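Long-range contacts in D-ribose pyranase (Bacillus subtilis, PDB 1OGE), which probably catalyses the interconversion of the beta-pyranose and beta-furanose forms of D-ribose, the first step of its degradation in the cytoplasm: residues V25-G30 / Y120-L125; I68-I73 / L96-F101. One frame throughout, in Å; residues are numbered along the deposited sequence.

Interaction 1: V25-G30 / Y120-L125; sequences VIADAG and YANCIL. With RP5 (5-O-phosphono-beta-D-ribofuranose), chain G.
D28 rests its CB against the methyl of A121 (CB to CB, 4.0 Å) where two antiparallel strands run out into the ribose site. Its CG lies between its own backbone N and carbonyl carbon (chi1 55°), and the carboxylate thereby faces the furanose of the bound ribose 5-phosphate with both oxygens. OD1 accepts from the O3 hydroxyl at 2.8 Å and OD2 from the O2 hydroxyl at 2.6 Å. D28 OD2 also takes the N-H of G30 on its anti side, at 2.7 Å; this Asx turn, with a further bond from L31 N to the same oxygen, helps to fix the rotation of the carboxylate. The side chain of N122 passes the carboxylate at a slant, their planes 68° apart. From the other segment, Y120 N donates to the sugar O3 at 2.9 Å, and that hydroxyl is therefore held from both segments, while the Y120 ring turns one face to C5 of the ligand. An alanine in place of D28 would probably leave both sugar hydroxyls without their acceptor and set the loop at G30 free to shift.

Behind the site the strands pair in register: I26 and C123 exchange N-H...O bonds both ways, that from I26 N to C123 O being nearly straight (170°). On one face of the sheet V25 CG2 comes up to I124 CG1 at 3.7 Å; on the other, the CD1 tip of I26 reaches both C123 SG and L125 CD1. Helix 51-61 covers this second face through F51, A55 and L58, and helix 98-104 packs on I124 and N122. Strand 111-113 flanks V25-A27, strand 64-70 borders I124, and F131 of the second subunit packs on D28.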
ATOM      1  N   VAL A  25      -7.198 -25.438  -2.315  1.00 32.58           N
ATOM      2  CA  VAL A  25      -7.945 -26.218  -1.336  1.00 32.43           C
ATOM      3  C   VAL A  25      -9.444 -25.929  -1.373  1.00 32.90           C
ATOM      4  O   VAL A  25      -9.864 -24.793  -1.592  1.00 32.32           O
ATOM      5  CB  VAL A  25      -7.433 -25.922   0.103  1.00 33.49           C
ATOM      6  CG1 VAL A  25      -8.214 -26.746   1.128  1.00 33.90           C
ATOM      7  CG2 VAL A  25      -5.938 -26.208   0.198  1.00 32.24           C
ATOM      8  N   ILE A  26     -10.242 -26.975  -1.177  1.00 32.23           N
ATOM      9  CA  ILE A  26     -11.694 -26.849  -1.120  1.00 32.43           C
ATOM     10  C   ILE A  26     -11.956 -27.251   0.313  1.00 31.63           C
ATOM     11  O   ILE A  26     -11.623 -28.363   0.725  1.00 29.50           O
ATOM     12  CB  ILE A  26     -12.411 -27.832  -2.060  1.00 33.83           C
ATOM     13  CG1 ILE A  26     -12.044 -27.520  -3.510  1.00 35.65           C
ATOM     14  CG2 ILE A  26     -13.922 -27.712  -1.874  1.00 33.78           C
ATOM     15  CD1 ILE A  26     -12.650 -28.492  -4.517  1.00 39.91           C
ATOM     16  N   ALA A  27     -12.542 -26.345   1.080  1.00 31.95           N
ATOM     17  CA  ALA A  27     -12.761 -26.613   2.487  1.00 32.80           C
ATOM     18  C   ALA A  27     -14.202 -26.595   2.929  1.00 33.18           C
ATOM     19  O   ALA A  27     -15.063 -26.021   2.262  1.00 32.21           O
ATOM     20  CB  ALA A  27     -11.973 -25.601   3.314  1.00 31.49           C
ATOM     21  N   ASP A  28     -14.452 -27.241   4.067  1.00 33.49           N
ATOM     22  CA  ASP A  28     -15.778 -27.241   4.650  1.00 33.61           C
ATOM     23  C   ASP A  28     -15.828 -25.915   5.412  1.00 33.94           C
ATOM     24  O   ASP A  28     -14.841 -25.180   5.433  1.00 33.51           O
ATOM     25  CB  ASP A  28     -15.963 -28.449   5.584  1.00 35.36           C
ATOM     26  CG  ASP A  28     -14.902 -28.532   6.674  1.00 36.61           C
ATOM     27  OD1 ASP A  28     -14.377 -29.647   6.894  1.00 34.83           O
ATOM     28  OD2 ASP A  28     -14.609 -27.498   7.313  1.00 34.31           O
ATOM     29  N   ALA A  29     -16.958 -25.604   6.032  1.00 33.44           N
ATOM     30  CA  ALA A  29     -17.102 -24.341   6.744  1.00 32.77           C
ATOM     31  C   ALA A  29     -16.203 -24.144   7.974  1.00 32.25           C
ATOM     32  O   ALA A  29     -16.097 -23.028   8.487  1.00 33.35           O
ATOM     33  CB  ALA A  29     -18.560 -24.147   7.143  1.00 30.72           C
ATOM     34  N   GLY A  30     -15.547 -25.206   8.434  1.00 31.29           N
ATOM     35  CA  GLY A  30     -14.722 -25.084   9.624  1.00 31.25           C
ATOM     36  C   GLY A  30     -13.212 -25.068   9.476  1.00 30.97           C
ATOM     37  O   GLY A  30     -12.514 -24.679  10.410  1.00 30.42           O
ATOM     38  N   TYR A 120     -14.271 -33.299   8.149  1.00 45.94           N
ATOM     39  CA  TYR A 120     -13.199 -33.573   7.202  1.00 44.19           C
ATOM     40  C   TYR A 120     -13.555 -33.508   5.716  1.00 42.53           C
ATOM     41  O   TYR A 120     -12.948 -34.198   4.889  1.00 41.91           O
ATOM     42  CB  TYR A 120     -12.572 -34.928   7.539  1.00 47.04           C
ATOM     43  CG  TYR A 120     -12.272 -35.074   9.018  1.00 48.63           C
ATOM     44  CD1 TYR A 120     -13.254 -35.517   9.907  1.00 50.49           C
ATOM     45  CD2 TYR A 120     -11.025 -34.723   9.534  1.00 49.07           C
ATOM     46  CE1 TYR A 120     -13.001 -35.603  11.277  1.00 50.30           C
ATOM     47  CE2 TYR A 120     -10.763 -34.803  10.902  1.00 50.15           C
ATOM     48  CZ  TYR A 120     -11.755 -35.244  11.767  1.00 51.20           C
ATOM     49  OH  TYR A 120     -11.501 -35.325  13.118  1.00 51.14           O
ATOM     50  N   ALA A 121     -14.532 -32.675   5.376  1.00 39.48           N
ATOM     51  CA  ALA A 121     -14.920 -32.511   3.984  1.00 39.14           C
ATOM     52  C   ALA A 121     -13.989 -31.456   3.387  1.00 38.20           C
ATOM     53  O   ALA A 121     -14.409 -30.332   3.107  1.00 36.19           O
ATOM     54  CB  ALA A 121     -16.373 -32.058   3.883  1.00 36.85           C
ATOM     55  N   ASN A 122     -12.720 -31.829   3.225  1.00 38.31           N
ATOM     56  CA  ASN A 122     -11.701 -30.943   2.665  1.00 38.33           C
ATOM     57  C   ASN A 122     -10.783 -31.735   1.741  1.00 38.82           C
ATOM     58  O   ASN A 122     -10.579 -32.931   1.932  1.00 40.12           O
ATOM     59  CB  ASN A 122     -10.822 -30.323   3.764  1.00 37.10           C
ATOM     60  CG  ASN A 122     -11.623 -29.717   4.901  1.00 38.87           C
ATOM     61  OD1 ASN A 122     -11.909 -30.387   5.895  1.00 41.42           O
ATOM     62  ND2 ASN A 122     -11.995 -28.448   4.762  1.00 35.39           N
ATOM     63  N   CYS A 123     -10.225 -31.066   0.739  1.00 38.27           N
ATOM     64  CA  CYS A 123      -9.294 -31.728  -0.166  1.00 38.11           C
ATOM     65  C   CYS A 123      -8.411 -30.723  -0.891  1.00 36.61           C
ATOM     66  O   CYS A 123      -8.789 -29.568  -1.089  1.00 36.51           O
ATOM     67  CB  CYS A 123     -10.038 -32.601  -1.187  1.00 36.63           C
ATOM     68  SG  CYS A 123     -10.835 -31.710  -2.527  1.00 38.26           S
ATOM     69  N   ILE A 124      -7.224 -31.179  -1.266  1.00 36.99           N
ATOM     70  CA  ILE A 124      -6.256 -30.362  -1.981  1.00 37.53           C
ATOM     71  C   ILE A 124      -6.148 -30.869  -3.417  1.00 37.46           C
ATOM     72  O   ILE A 124      -5.874 -32.048  -3.640  1.00 37.55           O
ATOM     73  CB  ILE A 124      -4.853 -30.454  -1.319  1.00 37.41           C
ATOM     74  CG1 ILE A 124      -4.851 -29.696   0.011  1.00 37.90           C
ATOM     75  CG2 ILE A 124      -3.780 -29.909  -2.262  1.00 36.12           C
ATOM     76  CD1 ILE A 124      -3.525 -29.795   0.766  1.00 38.76           C
ATOM     77  N   LEU A 125      -6.378 -29.989  -4.385  1.00 36.83           N
ATOM     78  CA  LEU A 125      -6.261 -30.376  -5.792  1.00 37.69           C
ATOM     79  C   LEU A 125      -4.922 -29.883  -6.319  1.00 36.85           C
ATOM     80  O   LEU A 125      -4.629 -28.689  -6.263  1.00 37.69           O
ATOM     81  CB  LEU A 125      -7.379 -29.758  -6.633  1.00 36.57           C
ATOM     82  CG  LEU A 125      -8.820 -30.109  -6.292  1.00 38.09           C
ATOM     83  CD1 LEU A 125      -9.735 -29.474  -7.322  1.00 37.66           C
ATOM     84  CD2 LEU A 125      -8.999 -31.621  -6.280  1.00 40.49           C
TER
HETATM   85  C1  RP5 G1133     -11.470 -28.357  10.768  1.00 75.73           C
HETATM   86  O4  RP5 G1133     -11.873 -29.094  11.900  1.00 77.19           O
HETATM   87  C2  RP5 G1133     -12.357 -28.837   9.620  1.00 74.82           C
HETATM   88  O2  RP5 G1133     -13.600 -28.155   9.659  1.00 73.06           O
HETATM   89  C3  RP5 G1133     -12.580 -30.300   9.990  1.00 75.97           C
HETATM   90  O3  RP5 G1133     -13.814 -30.707   9.413  1.00 74.05           O
HETATM   91  C4  RP5 G1133     -12.562 -30.276  11.526  1.00 78.54           C
HETATM   92  C5  RP5 G1133     -11.870 -31.521  12.118  1.00 82.87           C
HETATM   93  O5  RP5 G1133     -11.849 -31.471  13.563  1.00 89.17           O
HETATM   94  P'  RP5 G1133     -13.128 -32.050  14.292  1.00 92.39           P
HETATM   95  O1X RP5 G1133     -12.950 -31.948  15.756  1.00 91.96           O
HETATM   96  O2X RP5 G1133     -14.362 -31.234  13.876  1.00 92.35           O
HETATM   97  O3X RP5 G1133     -13.340 -33.517  13.906  1.00 92.57           O
HETATM   98  O1  RP5 G1133     -10.115 -28.681  10.589  1.00 75.30           O

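Interaction 2: I68-I73 / L96-F101. With RP5 (5-O-phosphono-beta-D-ribofuranose), chain G.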
ATOM      1  N   ILE A  68      -5.488 -34.817  -2.630  1.00 45.05           N
ATOM      2  CA  ILE A  68      -5.029 -35.163  -1.293  1.00 44.07           C
ATOM      3  C   ILE A  68      -6.130 -34.866  -0.289  1.00 44.17           C
ATOM      4  O   ILE A  68      -6.684 -33.766  -0.273  1.00 44.45           O
ATOM      5  CB  ILE A  68      -3.765 -34.357  -0.926  1.00 44.40           C
ATOM      6  CG1 ILE A  68      -2.681 -34.602  -1.978  1.00 44.45           C
ATOM      7  CG2 ILE A  68      -3.259 -34.759   0.451  1.00 44.23           C
ATOM      8  CD1 ILE A  68      -1.437 -33.763  -1.792  1.00 46.12           C
ATOM      9  N   ALA A  69      -6.463 -35.857   0.531  1.00 44.23           N
ATOM     10  CA  ALA A  69      -7.501 -35.690   1.545  1.00 44.73           C
ATOM     11  C   ALA A  69      -7.013 -36.237   2.883  1.00 45.10           C
ATOM     12  O   ALA A  69      -5.931 -36.823   2.968  1.00 45.06           O
ATOM     13  CB  ALA A  69      -8.774 -36.409   1.117  1.00 43.97           C
ATOM     14  N   ALA A  70      -7.799 -36.026   3.932  1.00 46.05           N
ATOM     15  CA  ALA A  70      -7.441 -36.526   5.253  1.00 46.95           C
ATOM     16  C   ALA A  70      -8.052 -37.915   5.417  1.00 47.30           C
ATOM     17  O   ALA A  70      -9.205 -38.137   5.055  1.00 46.14           O
ATOM     18  CB  ALA A  70      -7.965 -35.584   6.338  1.00 46.09           C
ATOM     19  N   ALA A  71      -7.271 -38.846   5.956  1.00 49.63           N
ATOM     20  CA  ALA A  71      -7.733 -40.218   6.164  1.00 51.81           C
ATOM     21  C   ALA A  71      -9.060 -40.255   6.925  1.00 52.50           C
ATOM     22  O   ALA A  71      -9.973 -41.005   6.567  1.00 52.75           O
ATOM     23  CB  ALA A  71      -6.671 -41.014   6.921  1.00 51.00           C
ATOM     24  N   GLU A  72      -9.164 -39.436   7.966  1.00 53.03           N
ATOM     25  CA  GLU A  72     -10.369 -39.370   8.781  1.00 54.08           C
ATOM     26  C   GLU A  72     -11.647 -39.264   7.955  1.00 55.70           C
ATOM     27  O   GLU A  72     -12.727 -39.628   8.427  1.00 56.69           O
ATOM     28  CB  GLU A  72     -10.305 -38.176   9.742  1.00 54.47           C
ATOM     29  CG  GLU A  72      -9.224 -38.252  10.815  1.00 54.64           C
ATOM     30  CD  GLU A  72      -7.834 -37.943  10.293  1.00 56.22           C
ATOM     31  OE1 GLU A  72      -6.911 -37.804  11.126  1.00 57.52           O
ATOM     32  OE2 GLU A  72      -7.656 -37.838   9.060  1.00 56.43           O
ATOM     33  N   ILE A  73     -11.538 -38.764   6.726  1.00 55.88           N
ATOM     34  CA  ILE A  73     -12.723 -38.615   5.889  1.00 56.31           C
ATOM     35  C   ILE A  73     -13.368 -39.967   5.581  1.00 56.60           C
ATOM     36  O   ILE A  73     -14.592 -40.094   5.601  1.00 55.37           O
ATOM     37  CB  ILE A  73     -12.395 -37.876   4.559  1.00 56.18           C
ATOM     38  CG1 ILE A  73     -13.695 -37.430   3.886  1.00 56.07           C
ATOM     39  CG2 ILE A  73     -11.600 -38.781   3.624  1.00 55.49           C
ATOM     40  CD1 ILE A  73     -13.486 -36.597   2.637  1.00 56.67           C
ATOM     41  N   LEU A  96      -3.726 -38.530   4.053  1.00 56.20           N
ATOM     42  CA  LEU A  96      -2.835 -38.151   5.138  1.00 55.05           C
ATOM     43  C   LEU A  96      -3.689 -37.894   6.363  1.00 53.90           C
ATOM     44  O   LEU A  96      -4.914 -37.830   6.273  1.00 53.18           O
ATOM     45  CB  LEU A  96      -2.074 -36.870   4.787  1.00 56.63           C
ATOM     46  CG  LEU A  96      -1.183 -36.870   3.547  1.00 56.71           C
ATOM     47  CD1 LEU A  96      -0.580 -35.486   3.371  1.00 57.42           C
ATOM     48  CD2 LEU A  96      -0.091 -37.914   3.691  1.00 57.49           C
ATOM     49  N   SER A  97      -3.040 -37.754   7.510  1.00 53.34           N
ATOM     50  CA  SER A  97      -3.759 -37.471   8.740  1.00 52.77           C
ATOM     51  C   SER A  97      -4.194 -36.015   8.624  1.00 51.68           C
ATOM     52  O   SER A  97      -3.498 -35.202   8.011  1.00 50.23           O
ATOM     53  CB  SER A  97      -2.840 -37.647   9.953  1.00 53.49           C
ATOM     54  OG  SER A  97      -1.761 -36.726   9.915  1.00 55.27           O
ATOM     55  N   HIS A  98      -5.343 -35.690   9.205  1.00 51.14           N
ATOM     56  CA  HIS A  98      -5.850 -34.328   9.154  1.00 50.85           C
ATOM     57  C   HIS A  98      -4.773 -33.320   9.555  1.00 51.38           C
ATOM     58  O   HIS A  98      -4.723 -32.210   9.025  1.00 51.80           O
ATOM     59  CB  HIS A  98      -7.059 -34.183  10.076  1.00 49.54           C
ATOM     60  CG  HIS A  98      -7.735 -32.856   9.970  1.00 48.56           C
ATOM     61  ND1 HIS A  98      -8.256 -32.379   8.786  1.00 47.28           N
ATOM     62  CD2 HIS A  98      -7.971 -31.897  10.897  1.00 48.36           C
ATOM     63  CE1 HIS A  98      -8.785 -31.185   8.988  1.00 47.44           C
ATOM     64  NE2 HIS A  98      -8.625 -30.871  10.261  1.00 47.13           N
ATOM     65  N   GLU A  99      -3.910 -33.715  10.483  1.00 51.97           N
ATOM     66  CA  GLU A  99      -2.842 -32.840  10.953  1.00 53.11           C
ATOM     67  C   GLU A  99      -1.827 -32.505   9.871  1.00 52.13           C
ATOM     68  O   GLU A  99      -1.452 -31.344   9.709  1.00 52.11           O
ATOM     69  CB  GLU A  99      -2.137 -33.464  12.155  1.00 55.75           C
ATOM     70  CG  GLU A  99      -3.032 -33.569  13.373  1.00 59.17           C
ATOM     71  CD  GLU A  99      -3.710 -32.249  13.691  1.00 62.15           C
ATOM     72  OE1 GLU A  99      -2.989 -31.243  13.874  1.00 63.77           O
ATOM     73  OE2 GLU A  99      -4.960 -32.214  13.753  1.00 63.49           O
ATOM     74  N   GLU A 100      -1.377 -33.515   9.137  1.00 51.31           N
ATOM     75  CA  GLU A 100      -0.419 -33.282   8.066  1.00 51.94           C
ATOM     76  C   GLU A 100      -1.127 -32.493   6.969  1.00 50.49           C
ATOM     77  O   GLU A 100      -0.527 -31.637   6.319  1.00 48.84           O
ATOM     78  CB  GLU A 100       0.082 -34.606   7.491  1.00 55.67           C
ATOM     79  CG  GLU A 100       0.630 -35.577   8.516  1.00 61.30           C
ATOM     80  CD  GLU A 100       1.019 -36.905   7.889  1.00 64.93           C
ATOM     81  OE1 GLU A 100       2.016 -36.937   7.132  1.00 66.61           O
ATOM     82  OE2 GLU A 100       0.320 -37.913   8.145  1.00 66.26           O
ATOM     83  N   PHE A 101      -2.409 -32.795   6.776  1.00 48.24           N
ATOM     84  CA  PHE A 101      -3.224 -32.125   5.769  1.00 47.26           C
ATOM     85  C   PHE A 101      -3.195 -30.611   5.960  1.00 46.60           C
ATOM     86  O   PHE A 101      -2.935 -29.864   5.017  1.00 46.48           O
ATOM     87  CB  PHE A 101      -4.673 -32.610   5.847  1.00 45.89           C
ATOM     88  CG  PHE A 101      -5.574 -31.988   4.818  1.00 44.88           C
ATOM     89  CD1 PHE A 101      -5.598 -32.472   3.513  1.00 43.80           C
ATOM     90  CD2 PHE A 101      -6.378 -30.898   5.146  1.00 43.51           C
ATOM     91  CE1 PHE A 101      -6.412 -31.883   2.549  1.00 44.62           C
ATOM     92  CE2 PHE A 101      -7.196 -30.299   4.189  1.00 44.50           C
ATOM     93  CZ  PHE A 101      -7.214 -30.791   2.885  1.00 43.92           C
TER
HETATM   94  C1  RP5 G1133     -11.470 -28.357  10.768  1.00 75.73           C
HETATM   95  O4  RP5 G1133     -11.873 -29.094  11.900  1.00 77.19           O
HETATM   96  C2  RP5 G1133     -12.357 -28.837   9.620  1.00 74.82           C
HETATM   97  O2  RP5 G1133     -13.600 -28.155   9.659  1.00 73.06           O
HETATM   98  C3  RP5 G1133     -12.580 -30.300   9.990  1.00 75.97           C
HETATM   99  O3  RP5 G1133     -13.814 -30.707   9.413  1.00 74.05           O
HETATM  100  C4  RP5 G1133     -12.562 -30.276  11.526  1.00 78.54           C
HETATM  101  C5  RP5 G1133     -11.870 -31.521  12.118  1.00 82.87           C
HETATM  102  O5  RP5 G1133     -11.849 -31.471  13.563  1.00 89.17           O
HETATM  103  P'  RP5 G1133     -13.128 -32.050  14.292  1.00 92.39           P
HETATM  104  O1X RP5 G1133     -12.950 -31.948  15.756  1.00 91.96           O
HETATM  105  O2X RP5 G1133     -14.362 -31.234  13.876  1.00 92.35           O
HETATM  106  O3X RP5 G1133     -13.340 -33.517  13.906  1.00 92.57           O
HETATM  107  O1  RP5 G1133     -10.115 -28.681  10.589  1.00 75.30           O
HETATM  108  O   HOH W   1      -5.124 -35.904  12.461  1.00 54.90           O
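E72 folds its side chain back over the start of helix 98-104, meeting the backbone N of H98. A bend at chi2 (77°) brings both carboxylate oxygens there, and each accepts a weak hydrogen bond from H98 N, OE1 at 3.3 Å and OE2 at 3.2 Å. The carboxylate stands steeply to the imidazole, 77° between planes, beside CB of H98. A bridging water that donates to E72 OE1 and accepts from E99 N adds a second link to the first turn, and the negative charge is likely to be favoured by the helix N terminus. The same end is closed by a capping box: S97 OG, at the N-cap, receives a weak bond from E100 N, while E100 OE2 accepts from S97 OG at 3.0 Å and, weakly, from S97 N.

H98 holds its CG anti to the backbone N (chi1 -174°), which carries the ring away from strand 64-70 to the ligand. NE2 and O1 of the sugar are hydrogen-bonded at 2.7 Å, with O1 in the ring plane at the edge; A70 CB lies near the same plane, by ND1, and Y120 meets the H98 ring edge-to-face. F101, also extended in this way, brings its CE1 edge to I68 O at 3.4 Å, in the ring plane, and I68 CG2 reaches across to L96 CD1 at 4.0 Å. Backbone bonds on either side of the parallel pair A70-L96, L96 N to A69 O and A71 N to L96 O (2.6 Å), join the strand ends.

Strand 64-70 lies between strand 92-96 and strand 123-127, whose I124 packs on I68 and F101. Helix 98-104 leads off directly from strand 92-96.

From the N terminus the chain first lays down strand 23-27 and the turn that follows it, then passes through helix 51-61 into strand 64-70. Interaction 2 closes the shorter loop, bringing 96-101 back to 68-73 after two helices and strand 92-96, a beta-alpha-beta crossover between parallel neighbours. Interaction 1 closes only when 120-125 returns to 25-30, so the shorter loop is nested within the longer. The two share the mixed sheet: strand 123-127 lies between 23-27 and 64-70, and a probable hydrogen bond links I124 N to I68 O. Y120 packs on E72 beside the ligand that both contacts touch, and N122 packs on F101 deeper in the fold.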